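Local coordinates for protein mevalonate kinase (Staphylococcus aureus, PDB 2X7I) that probably catalyses the ATP-dependent phosphorylation of mevalonate to 5-phosphomevalonate, as expected of a mevalonate kinase of the GHMP family, at residues A[107-110]-A[111-115]; A[204-207]-A[208-212]; A[237-240]-A[241-245]; A[256-259]-A[260-264]; A[283-286]-A[287-291]. One frame throughout, in Å; residues are numbered along the deposited sequence.

Interaction 1 of 5, residues A[107-110]-A[111-115]; sequences VAVA and FVRAS
Val109 and Arg113 sit one turn apart on helix 103-119 and run side by side in the same direction, a plain case of an i to i+4 pair in which an aliphatic branch lies against a guanidinium group. Followed outward, the arginine first keeps to the backbone: its CB and CG pass Val109 O, CG at 3.3 Å, close to the carbonyl that also takes the Arg113 N-H at 3.1 Å. Arg113 CD is still near that oxygen and also begins to meet Val109 CG1, at 4.0 Å. Farther out, Val109 CG1 lies 3.8 Å from Arg113 NE, 3.6 Å from CZ and 3.4 Å from NH1, over one face of the guanidinium and displaced toward its rim. The chain is extended from CG to NE, and Val109 CG1, set anti to its own backbone N (chi1 172°), stands where the flat group arrives. The contact is van der Waals; the polar end finds its bond at Glu10 O, which NH1 reaches on strand 6-16. One turn further on, Ser115 OG turns back to Phe111 O at 2.6 Å, entering from the face of that carbonyl opposite to Ser115 N. Val107, Ala110 and Ala114 pack on strand 29-45, Phe111 on helix 70-80 and Val112 on helix 125-140, the setting of a buried helix laid against the sheet in the N-terminal domain of a GHMP kinase.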
# COMPACT_ATOMS: atom_id res chain seq x y z
N VAL A 107 4.96 3.74 7.30
CA VAL A 107 5.48 4.63 8.33
C VAL A 107 6.19 3.83 9.42
O VAL A 107 7.31 4.18 9.84
CB VAL A 107 4.35 5.52 8.94
CG1 VAL A 107 4.81 6.24 10.19
CG2 VAL A 107 3.87 6.55 7.91
N ALA A 108 5.58 2.73 9.85
CA ALA A 108 6.13 1.93 10.93
C ALA A 108 7.44 1.25 10.55
O ALA A 108 8.37 1.23 11.34
CB ALA A 108 5.12 0.91 11.42
N VAL A 109 7.51 0.69 9.34
CA VAL A 109 8.74 0.07 8.85
C VAL A 109 9.86 1.12 8.68
O VAL A 109 11.01 0.86 9.05
CB VAL A 109 8.49 -0.69 7.53
CG1 VAL A 109 9.80 -1.18 6.90
CG2 VAL A 109 7.55 -1.88 7.79
N ALA A 110 9.51 2.28 8.12
CA ALA A 110 10.45 3.38 7.94
C ALA A 110 10.94 3.91 9.28
O ALA A 110 12.15 4.14 9.47
CB ALA A 110 9.80 4.48 7.15
N PHE A 111 10.02 4.11 10.21
CA PHE A 111 10.39 4.65 11.52
C PHE A 111 11.31 3.70 12.30
O PHE A 111 12.27 4.16 12.95
CB PHE A 111 9.16 4.99 12.36
CG PHE A 111 9.51 5.61 13.66
CD1 PHE A 111 9.77 6.96 13.74
CD2 PHE A 111 9.64 4.84 14.79
CE1 PHE A 111 10.14 7.54 14.95
CE2 PHE A 111 10.01 5.41 15.99
CZ PHE A 111 10.26 6.76 16.07
N VAL A 112 11.02 2.40 12.25
CA VAL A 112 11.83 1.41 12.96
C VAL A 112 13.23 1.32 12.36
O VAL A 112 14.20 1.27 13.08
CB VAL A 112 11.19 0.02 12.96
CG1 VAL A 112 12.20 -1.03 13.46
CG2 VAL A 112 9.93 0.01 13.81
N ARG A 113 13.31 1.29 11.03
CA ARG A 113 14.58 1.34 10.33
C ARG A 113 15.42 2.57 10.75
O ARG A 113 16.56 2.43 11.17
CB ARG A 113 14.35 1.33 8.82
CG ARG A 113 14.04 -0.05 8.28
CD ARG A 113 13.60 -0.04 6.82
NE ARG A 113 13.57 -1.41 6.30
CZ ARG A 113 12.92 -1.80 5.21
NH1 ARG A 113 12.21 -0.95 4.47
NH2 ARG A 113 12.97 -3.07 4.85
N ALA A 114 14.82 3.75 10.65
CA ALA A 114 15.45 5.00 11.07
C ALA A 114 15.94 4.92 12.52
O ALA A 114 17.04 5.39 12.84
CB ALA A 114 14.47 6.16 10.92
N SER A 115 15.12 4.32 13.38
CA SER A 115 15.42 4.21 14.81
C SER A 115 16.67 3.40 15.06
O SER A 115 17.54 3.82 15.82
CB SER A 115 14.25 3.57 15.57
OG SER A 115 13.08 4.35 15.45

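Interaction 2 of 5, residues A[204-207]-A[208-212]; sequences MSHV and KHIGK
The ring of His206 and the CG2 methyl of Ile210 meet face-on across one turn of helix 203-222. Ile210 CG2 stands 3.7 Å from the centroid of the His206 ring, 22° off the normal, which makes a CH-pi contact, and its shift toward the rim brings it nearest to His206 CE1, at 3.5 Å. The two side chains are set at a slant to each other. Two torsions produce the meeting: His206 CG lies anti to the backbone N (chi1 176°), carrying the ring along the helix toward the next turn, while chi1 of 80° in Ile210 sets CG2 anti to the carbonyl carbon, beside the backbone N, where it meets the imidazole. Ile210 N is bonded to His206 O at 2.9 Å. A second histidine, His209, turns its ring over the preceding turn at Ser205, but Ser205 is poorly ordered and its O is modelled too close to that ring, which leaves the finer geometry there doubtful. Further on, Gly211 N makes a long, weak bond of 3.4 Å to Val207 O. The methyl covers one face of the His206 ring, and ND1 has its polar partner in Asp239 OD1 of helix 226-243. His209 ND1 adds a weak bond to the same carboxylate. An acidic partner shared by two imidazoles would probably favour the protonated form of one or both, although their charge is not seen.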
# COMPACT_ATOMS: atom_id res chain seq x y z
N MET A 204 -21.59 -11.36 -0.16
CA MET A 204 -20.96 -12.58 0.34
C MET A 204 -20.53 -13.50 -0.79
O MET A 204 -19.48 -14.14 -0.70
CB MET A 204 -21.92 -13.35 1.27
CG MET A 204 -22.10 -12.73 2.65
SD MET A 204 -20.55 -12.35 3.49
CE MET A 204 -19.70 -13.93 3.37
N SER A 205 -21.35 -13.58 -1.82
CA SER A 205 -21.05 -14.39 -2.99
C SER A 205 -19.87 -13.82 -3.79
O SER A 205 -19.10 -14.58 -4.36
CB SER A 205 -22.29 -14.52 -3.89
OG SER A 205 -22.86 -13.25 -4.14
N HIS A 206 -19.73 -12.50 -3.81
CA HIS A 206 -18.57 -11.87 -4.46
C HIS A 206 -17.26 -12.21 -3.73
O HIS A 206 -16.26 -12.47 -4.38
CB HIS A 206 -18.71 -10.34 -4.55
CG HIS A 206 -17.50 -9.66 -5.12
ND1 HIS A 206 -17.03 -9.92 -6.40
CD2 HIS A 206 -16.67 -8.72 -4.61
CE1 HIS A 206 -15.96 -9.18 -6.63
NE2 HIS A 206 -15.72 -8.44 -5.57
N VAL A 207 -17.30 -12.20 -2.41
CA VAL A 207 -16.14 -12.53 -1.58
C VAL A 207 -15.85 -14.02 -1.67
O VAL A 207 -14.69 -14.42 -1.65
CB VAL A 207 -16.35 -12.15 -0.09
CG1 VAL A 207 -15.05 -12.32 0.68
CG2 VAL A 207 -16.85 -10.72 0.04
N LYS A 208 -16.90 -14.83 -1.76
CA LYS A 208 -16.75 -16.25 -2.04
C LYS A 208 -16.04 -16.44 -3.39
O LYS A 208 -15.08 -17.21 -3.48
CB LYS A 208 -18.12 -16.95 -2.03
CG LYS A 208 -18.09 -18.41 -2.48
CD LYS A 208 -19.40 -19.12 -2.16
CE LYS A 208 -19.29 -20.64 -2.41
NZ LYS A 208 -20.53 -21.40 -2.00
N HIS A 209 -16.46 -15.68 -4.40
CA HIS A 209 -15.88 -15.83 -5.74
C HIS A 209 -14.45 -15.31 -5.87
O HIS A 209 -13.65 -15.90 -6.59
CB HIS A 209 -16.76 -15.16 -6.81
CG HIS A 209 -18.16 -15.68 -6.85
ND1 HIS A 209 -19.23 -14.90 -7.23
CD2 HIS A 209 -18.67 -16.89 -6.52
CE1 HIS A 209 -20.34 -15.62 -7.15
NE2 HIS A 209 -20.03 -16.83 -6.71
N ILE A 210 -14.10 -14.22 -5.18
CA ILE A 210 -12.72 -13.73 -5.32
C ILE A 210 -11.75 -14.75 -4.69
O ILE A 210 -10.60 -14.85 -5.10
CB ILE A 210 -12.51 -12.26 -4.80
CG1 ILE A 210 -12.37 -12.21 -3.29
CG2 ILE A 210 -13.60 -11.31 -5.28
CD1 ILE A 210 -10.95 -12.33 -2.85
N GLY A 211 -12.24 -15.52 -3.73
CA GLY A 211 -11.51 -16.65 -3.18
C GLY A 211 -10.93 -17.55 -4.25
O GLY A 211 -9.71 -17.77 -4.26
N LYS A 212 -11.77 -18.06 -5.15
CA LYS A 212 -11.26 -18.85 -6.28
C LYS A 212 -10.37 -18.03 -7.22
O LYS A 212 -9.40 -18.56 -7.75
CB LYS A 212 -12.37 -19.59 -7.06
CG LYS A 212 -13.64 -18.80 -7.40
CD LYS A 212 -14.67 -19.69 -8.13
CE LYS A 212 -16.11 -19.35 -7.76
NZ LYS A 212 -16.51 -19.88 -6.41

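Interaction 3 of 5, residues A[237-240]-A[241-245]; sequences HADL and KALTV
Leu240 and Thr244 meet at the last turn of helix 226-243, where the chain leaves helical geometry at Thr244, and they show how a helix C-terminus can be closed by a side-chain hydroxyl. Hydrogen bonds come first. Lys241 N to His237 O and Ala242 N to Ala238 O, at 2.9 and 2.8 Å, are regular helical bonds. The pattern then frays: Leu243 N is shared weakly between Asp239 O and Leu240 O. The second of these acceptors is also taken by Thr244, whose hydroxyl donates to it from well above the carbonyl plane. A chi1 of 67° puts OG1 between the backbone N and the carbonyl carbon and helps turn it toward Leu240 O.

The CH-pi contact is of another kind. Lys241 CG lies over one face of the His237 ring, 4.0 Å from its centroid and 20° off the normal, with Lys241 CD continuing across to His237 NE2 at 3.6 Å. The lysine chain is bent repeatedly beyond CG. Lys241 NZ stays 5.4 Å from His237 NE2, and NE2 is bonded to Glu251 OE2 of helix 248-259, whose carboxylate would partly offset nearby positive charge.

Plain packing completes the contact. Leu243 CD1 rests 3.6 Å from Asp239 OD1, an aliphatic neighbour for a carboxylate that faces helix 203-222, on which Leu240 and Leu243 also pack. Finally, Leu240 CD1 lies 3.7 Å from Thr244 OG1, the same hydroxyl oxygen that stands 2.7 Å from Leu240 O in the closing bond.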
# COMPACT_ATOMS: atom_id res chain seq x y z
N HIS A 237 -13.82 -7.77 -11.60
CA HIS A 237 -14.62 -6.56 -11.75
C HIS A 237 -16.06 -6.84 -12.20
O HIS A 237 -17.00 -6.29 -11.63
CB HIS A 237 -13.98 -5.59 -12.73
CG HIS A 237 -14.63 -4.25 -12.73
ND1 HIS A 237 -14.70 -3.46 -11.60
CD2 HIS A 237 -15.30 -3.58 -13.70
CE1 HIS A 237 -15.34 -2.34 -11.89
NE2 HIS A 237 -15.72 -2.39 -13.16
N ALA A 238 -16.19 -7.68 -13.23
CA ALA A 238 -17.48 -8.11 -13.74
C ALA A 238 -18.29 -8.80 -12.64
O ALA A 238 -19.48 -8.54 -12.49
CB ALA A 238 -17.29 -9.05 -14.94
N ASP A 239 -17.63 -9.67 -11.87
CA ASP A 239 -18.26 -10.34 -10.74
C ASP A 239 -18.81 -9.32 -9.73
O ASP A 239 -19.96 -9.44 -9.30
CB ASP A 239 -17.30 -11.29 -10.02
CG ASP A 239 -17.99 -12.15 -8.98
OD1 ASP A 239 -17.99 -11.76 -7.79
OD2 ASP A 239 -18.57 -13.20 -9.34
N LEU A 240 -17.99 -8.33 -9.37
CA LEU A 240 -18.42 -7.27 -8.45
C LEU A 240 -19.65 -6.54 -8.99
O LEU A 240 -20.63 -6.33 -8.26
CB LEU A 240 -17.30 -6.25 -8.20
CG LEU A 240 -17.66 -5.05 -7.30
CD1 LEU A 240 -17.80 -5.47 -5.85
CD2 LEU A 240 -16.64 -3.93 -7.45
N LYS A 241 -19.58 -6.15 -10.26
CA LYS A 241 -20.64 -5.36 -10.90
C LYS A 241 -21.92 -6.16 -11.08
O LYS A 241 -23.02 -5.63 -10.94
CB LYS A 241 -20.18 -4.86 -12.26
CG LYS A 241 -19.06 -3.85 -12.25
CD LYS A 241 -19.26 -2.78 -13.34
CE LYS A 241 -19.49 -3.37 -14.74
NZ LYS A 241 -20.58 -2.63 -15.46
N ALA A 242 -21.77 -7.44 -11.40
CA ALA A 242 -22.89 -8.35 -11.51
C ALA A 242 -23.67 -8.45 -10.20
O ALA A 242 -24.90 -8.53 -10.21
CB ALA A 242 -22.39 -9.74 -11.94
N LEU A 243 -22.95 -8.43 -9.08
CA LEU A 243 -23.52 -8.75 -7.77
C LEU A 243 -23.77 -7.55 -6.86
O LEU A 243 -24.32 -7.72 -5.78
CB LEU A 243 -22.62 -9.75 -7.04
CG LEU A 243 -22.57 -11.15 -7.65
CD1 LEU A 243 -21.53 -11.98 -6.93
CD2 LEU A 243 -23.96 -11.81 -7.61
N THR A 244 -23.39 -6.35 -7.28
CA THR A 244 -23.58 -5.17 -6.43
C THR A 244 -24.01 -3.94 -7.22
O THR A 244 -23.79 -3.84 -8.44
CB THR A 244 -22.30 -4.82 -5.65
OG1 THR A 244 -21.29 -4.39 -6.56
CG2 THR A 244 -21.80 -6.01 -4.84
N VAL A 245 -24.61 -3.00 -6.49
CA VAL A 245 -25.00 -1.71 -7.04
C VAL A 245 -23.73 -0.92 -7.33
O VAL A 245 -22.95 -0.63 -6.41
CB VAL A 245 -25.89 -0.91 -6.05
CG1 VAL A 245 -26.37 0.38 -6.70
CG2 VAL A 245 -27.08 -1.76 -5.58

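Interaction 4 of 5, residues A[256-259]-A[260-264]; sequences IGKE and NGAIA
Both the side-chain and the backbone nitrogen of Asn260 converge on Ile256 O: Asn260 ND2 bonds to Ile256 O at 2.7 Å, while the backbone N gives a weak bond. ND2 lies in the plane of the carbonyl, though the oxygen itself is 23° out of the plane of the asparagine amide. The torsion of -71° at chi1, with CG opposite the carbonyl carbon, folds the amide back alongside Ile256, whose CG2 runs beside it.

The turn that follows is a Schellman motif closing helix 248-259. Gly261, its C-prime residue, takes a positive phi of 108°, a conformation suited to glycine. The two defining bonds are Ala262 N to Gly257 O at 3.0 Å and Gly261 N to Lys258 O at 2.8 Å, the latter arriving from far above the carbonyl plane. Gly257 O also receives a weak bond from Asn260 N, so the carbonyls of Ile256, Gly257 and Lys258 all find donors within the turn.

Beyond the glycine the chain reverses and heads for strand 264-267. Ala262 turns its methyl inward, with Ala262 CB 3.2 Å from Gly257 O, and packs outside the turn on Ile289 and Leu278; Ala264 lies on helix 226-243. Lys258 runs past Ala262, its CG 3.5 Å from Ala262 O and its CA-H directed at that oxygen, with Lys258 CA 3.5 Å from Ala262 O.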
# COMPACT_ATOMS: atom_id res chain seq x y z
N ILE A 256 -12.54 5.35 -19.23
CA ILE A 256 -11.53 6.26 -19.78
C ILE A 256 -10.12 5.64 -19.79
O ILE A 256 -9.37 5.83 -20.75
CB ILE A 256 -11.51 7.62 -19.02
CG1 ILE A 256 -12.71 8.47 -19.45
CG2 ILE A 256 -10.22 8.38 -19.27
CD1 ILE A 256 -12.87 9.75 -18.69
N GLY A 257 -9.78 4.88 -18.75
CA GLY A 257 -8.51 4.16 -18.71
C GLY A 257 -8.39 3.11 -19.81
O GLY A 257 -7.33 2.97 -20.41
N LYS A 258 -9.47 2.39 -20.07
CA LYS A 258 -9.48 1.35 -21.10
C LYS A 258 -9.49 1.94 -22.52
O LYS A 258 -8.72 1.50 -23.37
CB LYS A 258 -10.68 0.42 -20.92
CG LYS A 258 -10.55 -0.46 -19.70
CD LYS A 258 -11.69 -1.47 -19.61
CE LYS A 258 -11.58 -2.29 -18.35
NZ LYS A 258 -12.85 -2.99 -18.03
N GLU A 259 -10.35 2.94 -22.75
CA GLU A 259 -10.33 3.71 -24.00
C GLU A 259 -8.93 4.17 -24.37
O GLU A 259 -8.62 4.35 -25.55
CB GLU A 259 -11.24 4.94 -23.91
CG GLU A 259 -12.73 4.67 -24.13
CD GLU A 259 -13.58 5.94 -24.09
OE1 GLU A 259 -14.74 5.90 -24.55
OE2 GLU A 259 -13.09 6.99 -23.60
N ASN A 260 -8.08 4.36 -23.36
CA ASN A 260 -6.70 4.81 -23.55
C ASN A 260 -5.63 3.71 -23.37
O ASN A 260 -4.46 4.00 -23.11
CB ASN A 260 -6.44 6.01 -22.63
CG ASN A 260 -7.17 7.26 -23.09
OD1 ASN A 260 -6.57 8.17 -23.66
ND2 ASN A 260 -8.48 7.31 -22.87
N GLY A 261 -6.04 2.45 -23.52
CA GLY A 261 -5.08 1.34 -23.62
C GLY A 261 -4.96 0.38 -22.45
O GLY A 261 -4.18 -0.57 -22.53
N ALA A 262 -5.70 0.61 -21.37
CA ALA A 262 -5.72 -0.33 -20.24
C ALA A 262 -6.43 -1.60 -20.68
O ALA A 262 -7.57 -1.54 -21.13
CB ALA A 262 -6.42 0.28 -19.02
N ILE A 263 -5.76 -2.75 -20.54
CA ILE A 263 -6.31 -4.04 -20.96
C ILE A 263 -7.13 -4.70 -19.87
O ILE A 263 -7.79 -5.71 -20.12
CB ILE A 263 -5.21 -5.04 -21.43
CG1 ILE A 263 -4.27 -5.45 -20.28
CG2 ILE A 263 -4.42 -4.45 -22.59
CD1 ILE A 263 -3.24 -6.49 -20.69
N ALA A 264 -7.10 -4.13 -18.67
CA ALA A 264 -7.84 -4.68 -17.54
C ALA A 264 -8.01 -3.62 -16.45
O ALA A 264 -7.25 -2.65 -16.39
CB ALA A 264 -7.14 -5.92 -16.98

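Interaction 5 of 5, residues A[283-286]-A[287-291]; sequences LPTA and KNIVK
Leu283 and Lys287 pair across the first turn of helix 283-295, which packs against the antiparallel sheet of the C-terminal GHMP kinase domain. Leu283, with CG anti to the backbone N (chi1 -174°), sends its branch toward the aliphatic part of the lysine. Lys287 is extended beyond CG, and its chain runs over the leucine, with Lys287 CE 3.9 Å from Leu283 CG and 4.0 Å from Leu283 CD2. The leucine thus packs against the CE methylene, with Lys287 NZ 4.1 Å from Leu283 CD2. Both side chains also touch Ile303 of strand 300-305.

Pro284 is next. Pro284 O takes Asn288 N at 3.0 Å, and the asparagine side chain folds beside the same oxygen: Asn288 OD1 is 3.1 Å from Pro284 O, both of them acceptors as modelled.

Thr285 uses its two branches differently. OG1 bonds to Asp282, just ahead of the helix, and CG2 points along the helix to Ile289. Ala286 lies on Val177 of strand 175-180, as do Ile289 and Val290, and Ala286 O accepts Val290 N at 3.1 Å while Val290 CG2 leans on the same oxygen. Between these residues Ile289 arches back over the turn: Ile289 CG1 passes 3.3 Å from Thr285 O, and the terminal CD1 comes to 4.2 Å from Thr285 CG2.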
# COMPACT_ATOMS: atom_id res chain seq x y z
N LEU A 283 5.17 1.05 -20.89
CA LEU A 283 5.25 2.30 -20.13
C LEU A 283 4.55 3.46 -20.84
O LEU A 283 3.81 4.21 -20.19
CB LEU A 283 6.70 2.67 -19.78
CG LEU A 283 6.88 3.88 -18.85
CD1 LEU A 283 6.13 3.68 -17.54
CD2 LEU A 283 8.37 4.16 -18.60
N PRO A 284 4.77 3.62 -22.16
CA PRO A 284 4.06 4.69 -22.88
C PRO A 284 2.53 4.65 -22.73
O PRO A 284 1.91 5.71 -22.60
CB PRO A 284 4.47 4.46 -24.34
CG PRO A 284 5.83 3.85 -24.25
CD PRO A 284 5.78 2.98 -23.02
N THR A 285 1.94 3.45 -22.77
CA THR A 285 0.49 3.30 -22.64
C THR A 285 0.05 3.64 -21.21
O THR A 285 -1.01 4.23 -21.00
CB THR A 285 0.00 1.87 -23.02
OG1 THR A 285 0.32 1.58 -24.38
CG2 THR A 285 -1.50 1.74 -22.85
N ALA A 286 0.88 3.27 -20.23
CA ALA A 286 0.61 3.62 -18.84
C ALA A 286 0.67 5.13 -18.63
O ALA A 286 -0.12 5.68 -17.87
CB ALA A 286 1.59 2.91 -17.90
N LYS A 287 1.59 5.81 -19.32
CA LYS A 287 1.67 7.28 -19.24
C LYS A 287 0.46 7.94 -19.91
O LYS A 287 -0.01 8.98 -19.47
CB LYS A 287 2.97 7.80 -19.86
CG LYS A 287 4.22 7.48 -19.04
CD LYS A 287 5.49 7.97 -19.74
CE LYS A 287 6.73 7.78 -18.86
NZ LYS A 287 7.99 8.07 -19.61
N ASN A 288 -0.05 7.32 -20.98
CA ASN A 288 -1.24 7.81 -21.66
C ASN A 288 -2.49 7.64 -20.80
O ASN A 288 -3.35 8.52 -20.76
CB ASN A 288 -1.44 7.10 -23.00
CG ASN A 288 -0.33 7.40 -23.99
OD1 ASN A 288 0.53 8.24 -23.75
ND2 ASN A 288 -0.35 6.70 -25.12
N ILE A 289 -2.59 6.51 -20.11
CA ILE A 289 -3.69 6.25 -19.19
C ILE A 289 -3.69 7.28 -18.07
O ILE A 289 -4.73 7.84 -17.74
CB ILE A 289 -3.62 4.83 -18.58
CG1 ILE A 289 -3.99 3.78 -19.63
CG2 ILE A 289 -4.54 4.70 -17.37
CD1 ILE A 289 -3.54 2.38 -19.27
N VAL A 290 -2.51 7.54 -17.50
CA VAL A 290 -2.37 8.49 -16.41
C VAL A 290 -2.91 9.85 -16.82
O VAL A 290 -3.78 10.39 -16.14
CB VAL A 290 -0.89 8.63 -15.95
CG1 VAL A 290 -0.67 9.91 -15.15
CG2 VAL A 290 -0.48 7.41 -15.12
N LYS A 291 -2.43 10.38 -17.94
CA LYS A 291 -2.86 11.71 -18.36
C LYS A 291 -4.36 11.77 -18.61
O LYS A 291 -5.02 12.71 -18.16
CB LYS A 291 -2.08 12.17 -19.59
CG LYS A 291 -0.58 12.47 -19.35
CD LYS A 291 -0.30 13.42 -18.15
CE LYS A 291 0.69 14.55 -18.49
NZ LYS A 291 1.75 14.20 -19.50

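The five contacts show one principle, side chains a turn apart meeting along a helix or at its end, in two parts of the chain. Interaction 1 belongs to the N-terminal GHMP range and stands alone, its centre 33 to 39 Å from the centres of the others. The rest form two touching pairs. Interactions 2 and 3, with centres 11 Å apart, join successive helices and touch most closely where His206 ND1 lies 2.5 Å from Asp239 OD1. Interactions 4 and 5, with centres 10 Å apart, meet by packing, with Ile289 CG1 3.5 Å from Gly257 O. Interactions 3 and 4 approach to about 5 Å between nearest atoms without touching.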